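Local structure of Rho-class glutathione S-transferase (3QAV) at residues K157-L162 with D204-I209; G163-Y168 with V186-M191; V44-E47 with D51-E54; P79-G84 with C95-E100. The protein probably transfers glutathione onto electrophilic compounds, as glutathione S-transferases do, and binds glutathione in its N-terminal domain. All blocks are in the same frame, centred on the assembly; numbering follows the deposited sequence.

Contact 1 (K157-L162 with D204-I209); sequences KAHVEL and DSYPNI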
loop_
_atom_site.group_PDB
_atom_site.type_symbol
_atom_site.label_atom_id
_atom_site.label_comp_id
_atom_site.label_asym_id
_atom_site.label_seq_id
_atom_site.Cartn_x
_atom_site.Cartn_y
_atom_site.Cartn_z
ATOM N N LYS A 157 1.402 -8.334 18.988
ATOM C CA LYS A 157 1.027 -7.346 17.988
ATOM C C LYS A 157 0.126 -7.962 16.927
ATOM O O LYS A 157 -0.748 -7.292 16.385
ATOM C CB LYS A 157 2.271 -6.739 17.332
ATOM C CG LYS A 157 2.961 -5.698 18.197
ATOM C CD LYS A 157 3.978 -4.887 17.411
ATOM C CE LYS A 157 4.533 -3.748 18.260
ATOM N NZ LYS A 157 5.477 -2.875 17.505
ATOM N N ALA A 158 0.338 -9.243 16.644
ATOM C CA ALA A 158 -0.465 -9.950 15.657
ATOM C C ALA A 158 -1.887 -10.050 16.178
ATOM O O ALA A 158 -2.846 -9.888 15.424
ATOM C CB ALA A 158 0.103 -11.347 15.407
ATOM N N HIS A 159 -2.014 -10.310 17.478
ATOM C CA HIS A 159 -3.320 -10.425 18.109
ATOM C C HIS A 159 -4.052 -9.090 18.103
ATOM O O HIS A 159 -5.270 -9.046 17.919
ATOM C CB HIS A 159 -3.172 -10.948 19.541
ATOM C CG HIS A 159 -2.855 -12.412 19.619
ATOM N ND1 HIS A 159 -2.502 -13.037 20.793
ATOM C CD2 HIS A 159 -2.869 -13.378 18.670
ATOM C CE1 HIS A 159 -2.313 -14.326 20.568
ATOM N NE2 HIS A 159 -2.530 -14.559 19.287
ATOM N N VAL A 160 -3.314 -8.001 18.295
ATOM C CA VAL A 160 -3.928 -6.676 18.290
ATOM C C VAL A 160 -4.489 -6.360 16.905
ATOM O O VAL A 160 -5.637 -5.935 16.765
ATOM C CB VAL A 160 -2.914 -5.582 18.677
ATOM C CG1 VAL A 160 -3.536 -4.203 18.491
ATOM C CG2 VAL A 160 -2.487 -5.774 20.124
ATOM N N GLU A 161 -3.676 -6.578 15.881
ATOM C CA GLU A 161 -4.102 -6.330 14.511
ATOM C C GLU A 161 -5.382 -7.100 14.179
ATOM O O GLU A 161 -6.357 -6.524 13.690
ATOM C CB GLU A 161 -2.991 -6.733 13.553
ATOM C CG GLU A 161 -3.316 -6.532 12.083
ATOM C CD GLU A 161 -3.617 -5.085 11.720
ATOM O OE1 GLU A 161 -2.909 -4.172 12.204
ATOM O OE2 GLU A 161 -4.558 -4.865 10.928
ATOM N N LEU A 162 -5.378 -8.404 14.446
ATOM C CA LEU A 162 -6.541 -9.240 14.166
ATOM C C LEU A 162 -7.783 -8.757 14.907
ATOM O O LEU A 162 -8.902 -8.911 14.420
ATOM C CB LEU A 162 -6.243 -10.705 14.531
ATOM C CG LEU A 162 -5.689 -11.626 13.435
ATOM C CD1 LEU A 162 -4.702 -10.878 12.555
ATOM C CD2 LEU A 162 -5.031 -12.839 14.078
ATOM N N ASP A 204 -12.285 -20.319 17.917
ATOM C CA ASP A 204 -12.716 -19.755 19.188
ATOM C C ASP A 204 -12.113 -18.409 19.586
ATOM O O ASP A 204 -12.754 -17.629 20.290
ATOM C CB ASP A 204 -12.489 -20.788 20.293
ATOM C CG ASP A 204 -13.250 -22.075 20.035
ATOM O OD1 ASP A 204 -14.497 -22.032 20.002
ATOM O OD2 ASP A 204 -12.607 -23.129 19.854
ATOM N N SER A 205 -10.895 -18.127 19.139
ATOM C CA SER A 205 -10.253 -16.863 19.473
ATOM C C SER A 205 -10.800 -15.690 18.649
ATOM O O SER A 205 -10.963 -14.586 19.165
ATOM C CB SER A 205 -8.735 -16.981 19.289
ATOM O OG SER A 205 -8.410 -17.508 18.011
ATOM N N TYR A 206 -11.090 -15.942 17.373
ATOM C CA TYR A 206 -11.620 -14.921 16.466
ATOM C C TYR A 206 -12.792 -15.503 15.687
ATOM O O TYR A 206 -12.709 -15.708 14.473
ATOM C CB TYR A 206 -10.539 -14.475 15.485
ATOM C CG TYR A 206 -9.391 -13.755 16.142
ATOM C CD1 TYR A 206 -9.544 -12.458 16.624
ATOM C CD2 TYR A 206 -8.155 -14.375 16.294
ATOM C CE1 TYR A 206 -8.492 -11.792 17.242
ATOM C CE2 TYR A 206 -7.096 -13.719 16.912
ATOM C CZ TYR A 206 -7.274 -12.428 17.382
ATOM O OH TYR A 206 -6.231 -11.777 17.992
ATOM N N PRO A 207 -13.908 -15.765 16.379
ATOM C CA PRO A 207 -15.116 -16.335 15.774
ATOM C C PRO A 207 -15.689 -15.637 14.538
ATOM O O PRO A 207 -16.152 -16.309 13.616
ATOM C CB PRO A 207 -16.103 -16.373 16.945
ATOM C CG PRO A 207 -15.626 -15.252 17.833
ATOM C CD PRO A 207 -14.136 -15.428 17.794
ATOM N N ASN A 208 -15.660 -14.308 14.503
ATOM C CA ASN A 208 -16.217 -13.595 13.350
ATOM C C ASN A 208 -15.339 -13.711 12.118
ATOM O O ASN A 208 -15.840 -13.798 10.998
ATOM C CB ASN A 208 -16.463 -12.123 13.677
ATOM C CG ASN A 208 -17.487 -11.940 14.771
ATOM O OD1 ASN A 208 -17.140 -11.701 15.926
ATOM N ND2 ASN A 208 -18.756 -12.070 14.420
ATOM N N ILE A 209 -14.029 -13.708 12.321
ATOM C CA ILE A 209 -13.116 -13.842 11.198
ATOM C C ILE A 209 -13.259 -15.260 10.663
ATOM O O ILE A 209 -13.308 -15.469 9.453
ATOM C CB ILE A 209 -11.657 -13.588 11.614
ATOM C CG1 ILE A 209 -11.491 -12.119 12.029
ATOM C CG2 ILE A 209 -10.719 -13.962 10.473
ATOM C CD1 ILE A 209 -10.067 -11.703 12.336
#

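Contact 2 (G163-Y168 with V186-M191); sequences GHWENY and VFFFPM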
loop_
_atom_site.group_PDB
_atom_site.type_symbol
_atom_site.label_atom_id
_atom_site.label_comp_id
_atom_site.label_asym_id
_atom_site.label_seq_id
_atom_site.Cartn_x
_atom_site.Cartn_y
_atom_site.Cartn_z
ATOM N N GLY A 163 -7.578 -8.172 16.085
ATOM C CA GLY A 163 -8.694 -7.673 16.871
ATOM C C GLY A 163 -9.500 -6.643 16.100
ATOM O O GLY A 163 -10.729 -6.643 16.140
ATOM N N HIS A 164 -8.802 -5.772 15.379
ATOM C CA HIS A 164 -9.455 -4.736 14.590
ATOM C C HIS A 164 -10.428 -5.342 13.597
ATOM O O HIS A 164 -11.595 -4.957 13.539
ATOM C CB HIS A 164 -8.414 -3.911 13.842
ATOM C CG HIS A 164 -7.572 -3.051 14.730
ATOM N ND1 HIS A 164 -6.194 -3.048 14.673
ATOM C CD2 HIS A 164 -7.911 -2.139 15.670
ATOM C CE1 HIS A 164 -5.721 -2.168 15.538
ATOM N NE2 HIS A 164 -6.743 -1.603 16.156
ATOM N N TRP A 165 -9.945 -6.308 12.823
ATOM C CA TRP A 165 -10.771 -6.959 11.818
ATOM C C TRP A 165 -11.896 -7.772 12.448
ATOM O O TRP A 165 -13.000 -7.845 11.901
ATOM C CB TRP A 165 -9.891 -7.826 10.911
ATOM C CG TRP A 165 -8.761 -7.032 10.318
ATOM C CD1 TRP A 165 -7.485 -6.951 10.786
ATOM C CD2 TRP A 165 -8.840 -6.119 9.213
ATOM N NE1 TRP A 165 -6.763 -6.043 10.048
ATOM C CE2 TRP A 165 -7.572 -5.519 9.076
ATOM C CE3 TRP A 165 -9.862 -5.750 8.328
ATOM C CZ2 TRP A 165 -7.296 -4.568 8.089
ATOM C CZ3 TRP A 165 -9.588 -4.805 7.344
ATOM C CH2 TRP A 165 -8.314 -4.225 7.234
ATOM N N GLU A 166 -11.624 -8.371 13.604
ATOM C CA GLU A 166 -12.644 -9.136 14.320
ATOM C C GLU A 166 -13.798 -8.168 14.591
ATOM O O GLU A 166 -14.966 -8.474 14.329
ATOM C CB GLU A 166 -12.076 -9.655 15.646
ATOM C CG GLU A 166 -13.047 -10.448 16.525
ATOM C CD GLU A 166 -13.433 -11.796 15.932
ATOM O OE1 GLU A 166 -12.621 -12.374 15.180
ATOM O OE2 GLU A 166 -14.540 -12.288 16.236
ATOM N N ASN A 167 -13.453 -6.991 15.106
ATOM C CA ASN A 167 -14.435 -5.955 15.408
ATOM C C ASN A 167 -15.200 -5.517 14.169
ATOM O O ASN A 167 -16.426 -5.437 14.187
ATOM C CB ASN A 167 -13.751 -4.729 16.016
ATOM C CG ASN A 167 -13.403 -4.920 17.475
ATOM O OD1 ASN A 167 -12.735 -4.078 18.080
ATOM N ND2 ASN A 167 -13.858 -6.025 18.056
ATOM N N TYR A 168 -14.467 -5.218 13.101
ATOM C CA TYR A 168 -15.092 -4.778 11.852
ATOM C C TYR A 168 -16.149 -5.791 11.409
ATOM O O TYR A 168 -17.297 -5.432 11.143
ATOM C CB TYR A 168 -14.033 -4.629 10.747
ATOM C CG TYR A 168 -12.928 -3.633 11.038
ATOM C CD1 TYR A 168 -11.663 -3.793 10.477
ATOM C CD2 TYR A 168 -13.148 -2.521 11.855
ATOM C CE1 TYR A 168 -10.647 -2.880 10.720
ATOM C CE2 TYR A 168 -12.135 -1.597 12.104
ATOM C CZ TYR A 168 -10.890 -1.783 11.534
ATOM O OH TYR A 168 -9.884 -0.877 11.772
ATOM N N VAL A 186 -11.737 -8.405 -1.459
ATOM C CA VAL A 186 -10.766 -8.917 -2.417
ATOM C C VAL A 186 -9.369 -8.770 -1.806
ATOM O O VAL A 186 -8.499 -9.631 -1.976
ATOM C CB VAL A 186 -10.823 -8.102 -3.733
ATOM C CG1 VAL A 186 -9.589 -8.366 -4.563
ATOM C CG2 VAL A 186 -12.079 -8.454 -4.506
ATOM N N PHE A 187 -9.164 -7.670 -1.094
ATOM C CA PHE A 187 -7.875 -7.404 -0.469
ATOM C C PHE A 187 -7.720 -8.165 0.836
ATOM O O PHE A 187 -6.657 -8.693 1.144
ATOM C CB PHE A 187 -7.723 -5.901 -0.172
ATOM C CG PHE A 187 -7.448 -5.052 -1.386
ATOM C CD1 PHE A 187 -8.267 -5.116 -2.505
ATOM C CD2 PHE A 187 -6.367 -4.171 -1.400
ATOM C CE1 PHE A 187 -8.014 -4.318 -3.624
ATOM C CE2 PHE A 187 -6.107 -3.369 -2.510
ATOM C CZ PHE A 187 -6.934 -3.444 -3.623
ATOM N N PHE A 188 -8.799 -8.222 1.602
ATOM C CA PHE A 188 -8.766 -8.855 2.918
ATOM C C PHE A 188 -8.677 -10.373 2.964
ATOM O O PHE A 188 -7.759 -10.926 3.554
ATOM C CB PHE A 188 -9.993 -8.401 3.715
ATOM C CG PHE A 188 -10.014 -8.895 5.131
ATOM C CD1 PHE A 188 -8.991 -8.560 6.013
ATOM C CD2 PHE A 188 -11.066 -9.677 5.590
ATOM C CE1 PHE A 188 -9.017 -8.998 7.334
ATOM C CE2 PHE A 188 -11.099 -10.119 6.912
ATOM C CZ PHE A 188 -10.075 -9.779 7.781
ATOM N N PHE A 189 -9.638 -11.042 2.342
ATOM C CA PHE A 189 -9.690 -12.495 2.360
ATOM C C PHE A 189 -8.389 -13.237 2.058
ATOM O O PHE A 189 -7.989 -14.119 2.816
ATOM C CB PHE A 189 -10.775 -12.991 1.413
ATOM C CG PHE A 189 -10.832 -14.475 1.314
ATOM C CD1 PHE A 189 -11.409 -15.228 2.331
ATOM C CD2 PHE A 189 -10.254 -15.130 0.229
ATOM C CE1 PHE A 189 -11.407 -16.614 2.268
ATOM C CE2 PHE A 189 -10.247 -16.503 0.159
ATOM C CZ PHE A 189 -10.823 -17.251 1.180
ATOM N N PRO A 190 -7.723 -12.918 0.937
ATOM C CA PRO A 190 -6.473 -13.631 0.650
ATOM C C PRO A 190 -5.529 -13.648 1.850
ATOM O O PRO A 190 -4.838 -14.638 2.110
ATOM C CB PRO A 190 -5.903 -12.855 -0.528
ATOM C CG PRO A 190 -7.152 -12.471 -1.282
ATOM C CD PRO A 190 -8.074 -12.002 -0.165
ATOM N N MET A 191 -5.499 -12.542 2.580
ATOM C CA MET A 191 -4.633 -12.448 3.739
ATOM C C MET A 191 -5.115 -13.378 4.842
ATOM O O MET A 191 -4.310 -13.982 5.548
ATOM C CB MET A 191 -4.563 -11.000 4.219
ATOM C CG MET A 191 -3.867 -10.102 3.203
ATOM S SD MET A 191 -3.697 -8.415 3.761
ATOM C CE MET A 191 -2.059 -8.450 4.427
#

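Contact 3 (V44-E47 with D51-E54); sequences VLQE and DYDE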
loop_
_atom_site.group_PDB
_atom_site.type_symbol
_atom_site.label_atom_id
_atom_site.label_comp_id
_atom_site.label_asym_id
_atom_site.label_seq_id
_atom_site.Cartn_x
_atom_site.Cartn_y
_atom_site.Cartn_z
ATOM N N VAL A 44 -10.995 -10.332 -8.647
ATOM C CA VAL A 44 -11.693 -9.237 -9.318
ATOM C C VAL A 44 -12.200 -9.702 -10.684
ATOM O O VAL A 44 -13.345 -9.455 -11.040
ATOM C CB VAL A 44 -10.769 -8.019 -9.530
ATOM C CG1 VAL A 44 -11.458 -6.988 -10.424
ATOM C CG2 VAL A 44 -10.417 -7.404 -8.199
ATOM N N LEU A 45 -11.338 -10.369 -11.447
ATOM C CA LEU A 45 -11.717 -10.865 -12.766
ATOM C C LEU A 45 -12.886 -11.851 -12.688
ATOM O O LEU A 45 -13.841 -11.748 -13.451
ATOM C CB LEU A 45 -10.520 -11.548 -13.443
ATOM C CG LEU A 45 -9.372 -10.656 -13.931
ATOM C CD1 LEU A 45 -8.149 -11.529 -14.241
ATOM C CD2 LEU A 45 -9.812 -9.866 -15.164
ATOM N N GLN A 46 -12.797 -12.803 -11.761
ATOM C CA GLN A 46 -13.838 -13.807 -11.581
ATOM C C GLN A 46 -15.146 -13.171 -11.109
ATOM O O GLN A 46 -16.207 -13.436 -11.669
ATOM C CB GLN A 46 -13.394 -14.853 -10.559
ATOM C CG GLN A 46 -12.259 -15.776 -11.006
ATOM C CD GLN A 46 -12.695 -16.815 -12.025
ATOM O OE1 GLN A 46 -13.777 -17.390 -11.916
ATOM N NE2 GLN A 46 -11.843 -17.075 -13.009
ATOM N N GLU A 47 -15.069 -12.336 -10.078
ATOM C CA GLU A 47 -16.265 -11.689 -9.546
ATOM C C GLU A 47 -16.989 -10.875 -10.612
ATOM O O GLU A 47 -18.216 -10.902 -10.699
ATOM C CB GLU A 47 -15.896 -10.784 -8.370
ATOM C CG GLU A 47 -15.533 -11.542 -7.108
ATOM C CD GLU A 47 -16.749 -12.134 -6.421
ATOM O OE1 GLU A 47 -16.576 -13.026 -5.568
ATOM O OE2 GLU A 47 -17.878 -11.698 -6.728
ATOM N N ASP A 51 -13.746 -12.444 -18.980
ATOM C CA ASP A 51 -13.022 -13.555 -19.580
ATOM C C ASP A 51 -11.573 -13.109 -19.771
ATOM O O ASP A 51 -11.323 -12.017 -20.285
ATOM C CB ASP A 51 -13.632 -13.921 -20.938
ATOM C CG ASP A 51 -13.208 -15.303 -21.417
ATOM O OD1 ASP A 51 -13.235 -15.540 -22.645
ATOM O OD2 ASP A 51 -12.863 -16.157 -20.568
ATOM N N TYR A 52 -10.623 -13.949 -19.367
ATOM C CA TYR A 52 -9.208 -13.603 -19.496
ATOM C C TYR A 52 -8.308 -14.798 -19.777
ATOM O O TYR A 52 -8.661 -15.937 -19.476
ATOM C CB TYR A 52 -8.707 -12.922 -18.216
ATOM C CG TYR A 52 -8.760 -13.812 -16.988
ATOM C CD1 TYR A 52 -9.906 -13.885 -16.203
ATOM C CD2 TYR A 52 -7.669 -14.601 -16.628
ATOM C CE1 TYR A 52 -9.965 -14.714 -15.093
ATOM C CE2 TYR A 52 -7.719 -15.440 -15.521
ATOM C CZ TYR A 52 -8.870 -15.491 -14.757
ATOM O OH TYR A 52 -8.924 -16.311 -13.649
ATOM N N ASP A 53 -7.145 -14.519 -20.364
ATOM C CA ASP A 53 -6.147 -15.539 -20.646
ATOM C C ASP A 53 -5.191 -15.461 -19.468
ATOM O O ASP A 53 -5.169 -14.459 -18.751
ATOM C CB ASP A 53 -5.379 -15.228 -21.932
ATOM C CG ASP A 53 -6.252 -15.299 -23.166
ATOM O OD1 ASP A 53 -7.020 -16.277 -23.298
ATOM O OD2 ASP A 53 -6.161 -14.384 -24.011
ATOM N N GLU A 54 -4.381 -16.494 -19.277
ATOM C CA GLU A 54 -3.461 -16.500 -18.152
ATOM C C GLU A 54 -2.251 -17.390 -18.373
ATOM O O GLU A 54 -2.292 -18.335 -19.157
ATOM C CB GLU A 54 -4.182 -17.001 -16.905
ATOM C CG GLU A 54 -4.244 -18.521 -16.846
ATOM C CD GLU A 54 -5.103 -19.036 -15.711
ATOM O OE1 GLU A 54 -5.217 -18.341 -14.683
ATOM O OE2 GLU A 54 -5.657 -20.147 -15.847
#

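Contact 4 (P79-G84 with C95-E100); sequences PTFTDG and CMYLEE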
loop_
_atom_site.group_PDB
_atom_site.type_symbol
_atom_site.label_atom_id
_atom_site.label_comp_id
_atom_site.label_asym_id
_atom_site.label_seq_id
_atom_site.Cartn_x
_atom_site.Cartn_y
_atom_site.Cartn_z
ATOM N N PRO A 79 1.793 -10.161 -9.839
ATOM C CA PRO A 79 1.198 -10.227 -11.174
ATOM C C PRO A 79 1.647 -9.167 -12.170
ATOM O O PRO A 79 1.983 -8.042 -11.808
ATOM C CB PRO A 79 -0.288 -10.099 -10.879
ATOM C CG PRO A 79 -0.282 -9.069 -9.788
ATOM C CD PRO A 79 0.822 -9.616 -8.876
ATOM N N THR A 80 1.659 -9.562 -13.437
ATOM C CA THR A 80 1.975 -8.670 -14.538
ATOM C C THR A 80 0.703 -8.847 -15.355
ATOM O O THR A 80 0.240 -9.967 -15.564
ATOM C CB THR A 80 3.210 -9.125 -15.326
ATOM O OG1 THR A 80 4.373 -8.956 -14.509
ATOM C CG2 THR A 80 3.369 -8.289 -16.590
ATOM N N PHE A 81 0.137 -7.742 -15.808
ATOM C CA PHE A 81 -1.133 -7.792 -16.507
ATOM C C PHE A 81 -1.177 -6.930 -17.758
ATOM O O PHE A 81 -0.618 -5.838 -17.780
ATOM C CB PHE A 81 -2.207 -7.331 -15.509
ATOM C CG PHE A 81 -3.569 -7.105 -16.103
ATOM C CD1 PHE A 81 -4.562 -8.069 -15.983
ATOM C CD2 PHE A 81 -3.882 -5.898 -16.715
ATOM C CE1 PHE A 81 -5.851 -7.833 -16.457
ATOM C CE2 PHE A 81 -5.166 -5.654 -17.192
ATOM C CZ PHE A 81 -6.151 -6.622 -17.063
ATOM N N THR A 82 -1.839 -7.436 -18.795
ATOM C CA THR A 82 -2.024 -6.687 -20.033
ATOM C C THR A 82 -3.492 -6.794 -20.446
ATOM O O THR A 82 -4.192 -7.748 -20.089
ATOM C CB THR A 82 -1.172 -7.224 -21.197
ATOM O OG1 THR A 82 -1.672 -8.503 -21.608
ATOM C CG2 THR A 82 0.286 -7.344 -20.785
ATOM N N ASP A 83 -3.954 -5.799 -21.189
ATOM C CA ASP A 83 -5.326 -5.767 -21.678
ATOM C C ASP A 83 -5.288 -4.926 -22.945
ATOM O O ASP A 83 -5.448 -3.702 -22.905
ATOM C CB ASP A 83 -6.260 -5.125 -20.649
ATOM C CG ASP A 83 -7.722 -5.253 -21.036
ATOM O OD1 ASP A 83 -8.578 -4.671 -20.340
ATOM O OD2 ASP A 83 -8.015 -5.939 -22.036
ATOM N N GLY A 84 -5.065 -5.594 -24.071
ATOM C CA GLY A 84 -4.967 -4.881 -25.322
ATOM C C GLY A 84 -3.599 -4.238 -25.308
ATOM O O GLY A 84 -2.587 -4.930 -25.220
ATOM N N CYS A 95 -6.467 -3.903 -10.105
ATOM C CA CYS A 95 -7.829 -3.975 -9.579
ATOM C C CYS A 95 -8.603 -2.699 -9.860
ATOM O O CYS A 95 -9.750 -2.757 -10.280
ATOM C CB CYS A 95 -7.806 -4.252 -8.073
ATOM S SG CYS A 95 -7.262 -5.942 -7.692
ATOM N N MET A 96 -7.971 -1.550 -9.645
ATOM C CA MET A 96 -8.628 -0.274 -9.893
ATOM C C MET A 96 -8.944 -0.103 -11.375
ATOM O O MET A 96 -10.016 0.379 -11.732
ATOM C CB MET A 96 -7.760 0.885 -9.397
ATOM C CG MET A 96 -7.731 1.020 -7.871
ATOM S SD MET A 96 -9.402 0.988 -7.142
ATOM C CE MET A 96 -9.987 2.617 -7.574
ATOM N N TYR A 97 -8.012 -0.506 -12.234
ATOM C CA TYR A 97 -8.221 -0.410 -13.680
ATOM C C TYR A 97 -9.394 -1.271 -14.134
ATOM O O TYR A 97 -10.199 -0.846 -14.966
ATOM C CB TYR A 97 -6.972 -0.862 -14.434
ATOM C CG TYR A 97 -7.232 -1.207 -15.879
ATOM C CD1 TYR A 97 -7.428 -0.210 -16.838
ATOM C CD2 TYR A 97 -7.318 -2.540 -16.285
ATOM C CE1 TYR A 97 -7.706 -0.536 -18.166
ATOM C CE2 TYR A 97 -7.596 -2.878 -17.607
ATOM C CZ TYR A 97 -7.789 -1.875 -18.540
ATOM O OH TYR A 97 -8.054 -2.223 -19.845
ATOM N N LEU A 98 -9.474 -2.486 -13.597
ATOM C CA LEU A 98 -10.542 -3.415 -13.954
ATOM C C LEU A 98 -11.913 -2.897 -13.517
ATOM O O LEU A 98 -12.904 -3.057 -14.238
ATOM C CB LEU A 98 -10.293 -4.789 -13.320
ATOM C CG LEU A 98 -9.076 -5.585 -13.801
ATOM C CD1 LEU A 98 -9.011 -6.884 -13.015
ATOM C CD2 LEU A 98 -9.167 -5.872 -15.311
ATOM N N GLU A 99 -11.968 -2.289 -12.335
ATOM C CA GLU A 99 -13.222 -1.744 -11.813
ATOM C C GLU A 99 -13.681 -0.576 -12.685
ATOM O O GLU A 99 -14.876 -0.388 -12.910
ATOM C CB GLU A 99 -13.032 -1.269 -10.370
ATOM C CG GLU A 99 -14.239 -0.549 -9.758
ATOM C CD GLU A 99 -15.456 -1.448 -9.601
ATOM O OE1 GLU A 99 -15.357 -2.655 -9.887
ATOM O OE2 GLU A 99 -16.516 -0.938 -9.182
ATOM N N GLU A 100 -12.723 0.195 -13.187
ATOM C CA GLU A 100 -13.023 1.343 -14.038
ATOM C C GLU A 100 -13.305 0.975 -15.496
ATOM O O GLU A 100 -14.172 1.571 -16.135
ATOM C CB GLU A 100 -11.872 2.351 -13.978
ATOM C CG GLU A 100 -12.004 3.383 -12.875
ATOM C CD GLU A 100 -10.815 4.324 -12.815
ATOM O OE1 GLU A 100 -10.192 4.559 -13.875
ATOM O OE2 GLU A 100 -10.513 4.835 -11.713
#

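Contact 1 (K157-L162 with D204-I209)
Y206 lays one face of its ring against L162. The contact sits in the all-helical C-terminal domain of the glutathione S-transferase fold and joins helix 148-172 to the start of helix 207-217. L162 CB lies 3.5 Å from Y206 CZ. It stands over the ring face but toward the rim, in a CH-pi contact 27° off the ring normal. One methyl of the leucine continues the cover: L162 CD2 is 3.6 Å from Y206 CE2. Y206 holds the N-cap position of its helix, and its CG is anti to the carbonyl carbon (chi1 -66°). From there the ring runs to helix 148-172, and its hydroxyl ends beside the last turn before L162. Y206 OH is 2.9 Å from the backbone O of H159. The same hydroxyl also packs on the histidine side chain, with Y206 OH 3.5 Å from H159 CB. H159 NE2 is itself hydrogen-bonded to L242 O in the C-terminal tail. E166, one turn along helix 148-172, packs on Y206 and accepts a hydrogen bond from N208 N. I209 adds a smaller touch: its methyl I209 CD1 lies 3.7 Å from the backbone O of L162.

Contact 2 (G163-Y168 with V186-M191)
W165 and F188 turn their ring planes to within 25° of each other, yet they are displaced so that only the rim of the phenyl lies over the indole. The centroid of the six-membered indole ring is 4.8 Å from that of the phenyl ring. F188 offers its CD1-CE1-CZ side rather than its centre. F188 CE1 reaches over the indole face and lies 3.4 Å from W165 CD2, at the fusion of the two indole rings. F188 CZ continues toward the stem of the tryptophan and is 3.7 Å from W165 CB. At the other end, F188 CD1 is 3.7 Å from W165 CE3. The phenylalanine reaches this place with CG anti to its own backbone nitrogen (chi1 -175°). The pair joins helix 148-172 to helix 183-197 in the helical C-terminal domain of the glutathione S-transferase fold. Both rings also pack on I128 of helix 126-131. Y168 CE1 lies over the opposite indole face, toward its rim. The rotation of the indole is further fixed by a hydrogen bond from W165 NE1 to E161 OE2. With the indole of W165 cut back to an alanine, a gap would probably open between F188 and Y168, and E161 would lose this donor. E161 OE2 also forms a salt bridge with R75 of the second subunit, and that arginine packs on W165.

Contact 3 (V44-E47 with D51-E54)
L45 puts a methyl group over the centre of the Y52 ring, while Q46 reaches the hydroxyl of the same tyrosine. The contact lies in the beta-alpha-beta unit of strand 28-31, helix 36-47 and strand 53-56, part of the thioredoxin-like N-terminal domain of the fold. The end of the helix is thereby packed against the entry to the next strand. L45 CD1 sits 3.6 Å from the centroid of the Y52 ring, only 14° off the normal, a CH-pi contact. L45 CB widens the cover and is 3.6 Å from Y52 CE1. Y52 has the less common first torsion, with CG between the backbone N and the carbonyl carbon (chi1 63°). This sets the ring against the helix, with one face under L45 CD1. Q46 starts with CG anti to its carbonyl carbon and then bends at chi2. The bend brings its amide round to the rim of the tyrosine ring. T221 and K224 of helix 220-224 pack on the same glutamine. L45 also touches L98 of helix 91-101. If Y52 were a valine, the L45 methyl would probably lose its cover and the Q46 amide this acceptor. The amide and ring planes are nearly perpendicular. Q46 NE2 donates to Y52 OH over 3.1 Å in a fairly straight bond, with an N-H...O angle of 155° and the oxygen close to the amide plane.

Contact 4 (P79-G84 with C95-E100)
D83 takes a short hydrogen bond from Y97, with Y97 OH 2.6 Å from D83 OD1. The carboxylate oxygen lies at the edge of the tyrosine ring, in its plane. The hydroxyl approaches the acid from above the carboxylate plane, 43° out of it. Beside this bond the rim of the F81 ring meets the rim of the Y97 ring. F81 CE2 is 3.7 Å from Y97 CE2, the planes stand at 64°, and neither ring lies over the other. L98 adds a methyl, with L98 CD2 3.6 Å from F81 CZ. F81 and D83 are two apart on the strand and both point to the helix. Y97 has its CG anti to the backbone N (chi1 162°), which extends the ring toward D83. In the next shell, Y102 OH gives D83 OD1 a second hydrogen bond, so two tyrosines grip this buried oxygen. L98 is backed by V44 and L45 of helix 36-47, and P27 packs on both F81 and D83. A116 of the second subunit packs on Y97. Strand 80-83 and helix 91-101 run in similar directions. This is helix-on-sheet packing of the thioredoxin-like domain; the side chains of its glutathione-binding residues V78 and S91 are each about 9 Å from that of F81.

How the contacts relate
From the N terminus, contact 3 closes first, a short loop between helix 36-47 and strand 53-56. Contact 4 follows in series and joins strand 80-83 to helix 91-101. Both belong to the N-terminal domain and reach the same sheet. They meet where V44 packs on C95 and L98. The chain then enters the helical domain. There contact 1 closes a long loop from helix 148-172 to helix 207-217, and contact 2 is nested inside it. These two share helix 148-172 and touch through E166. One link between the domains is V186 of contact 2 packing on V44 of contact 3. Contacts 1, 2 and 4 also have residues that reach the second subunit.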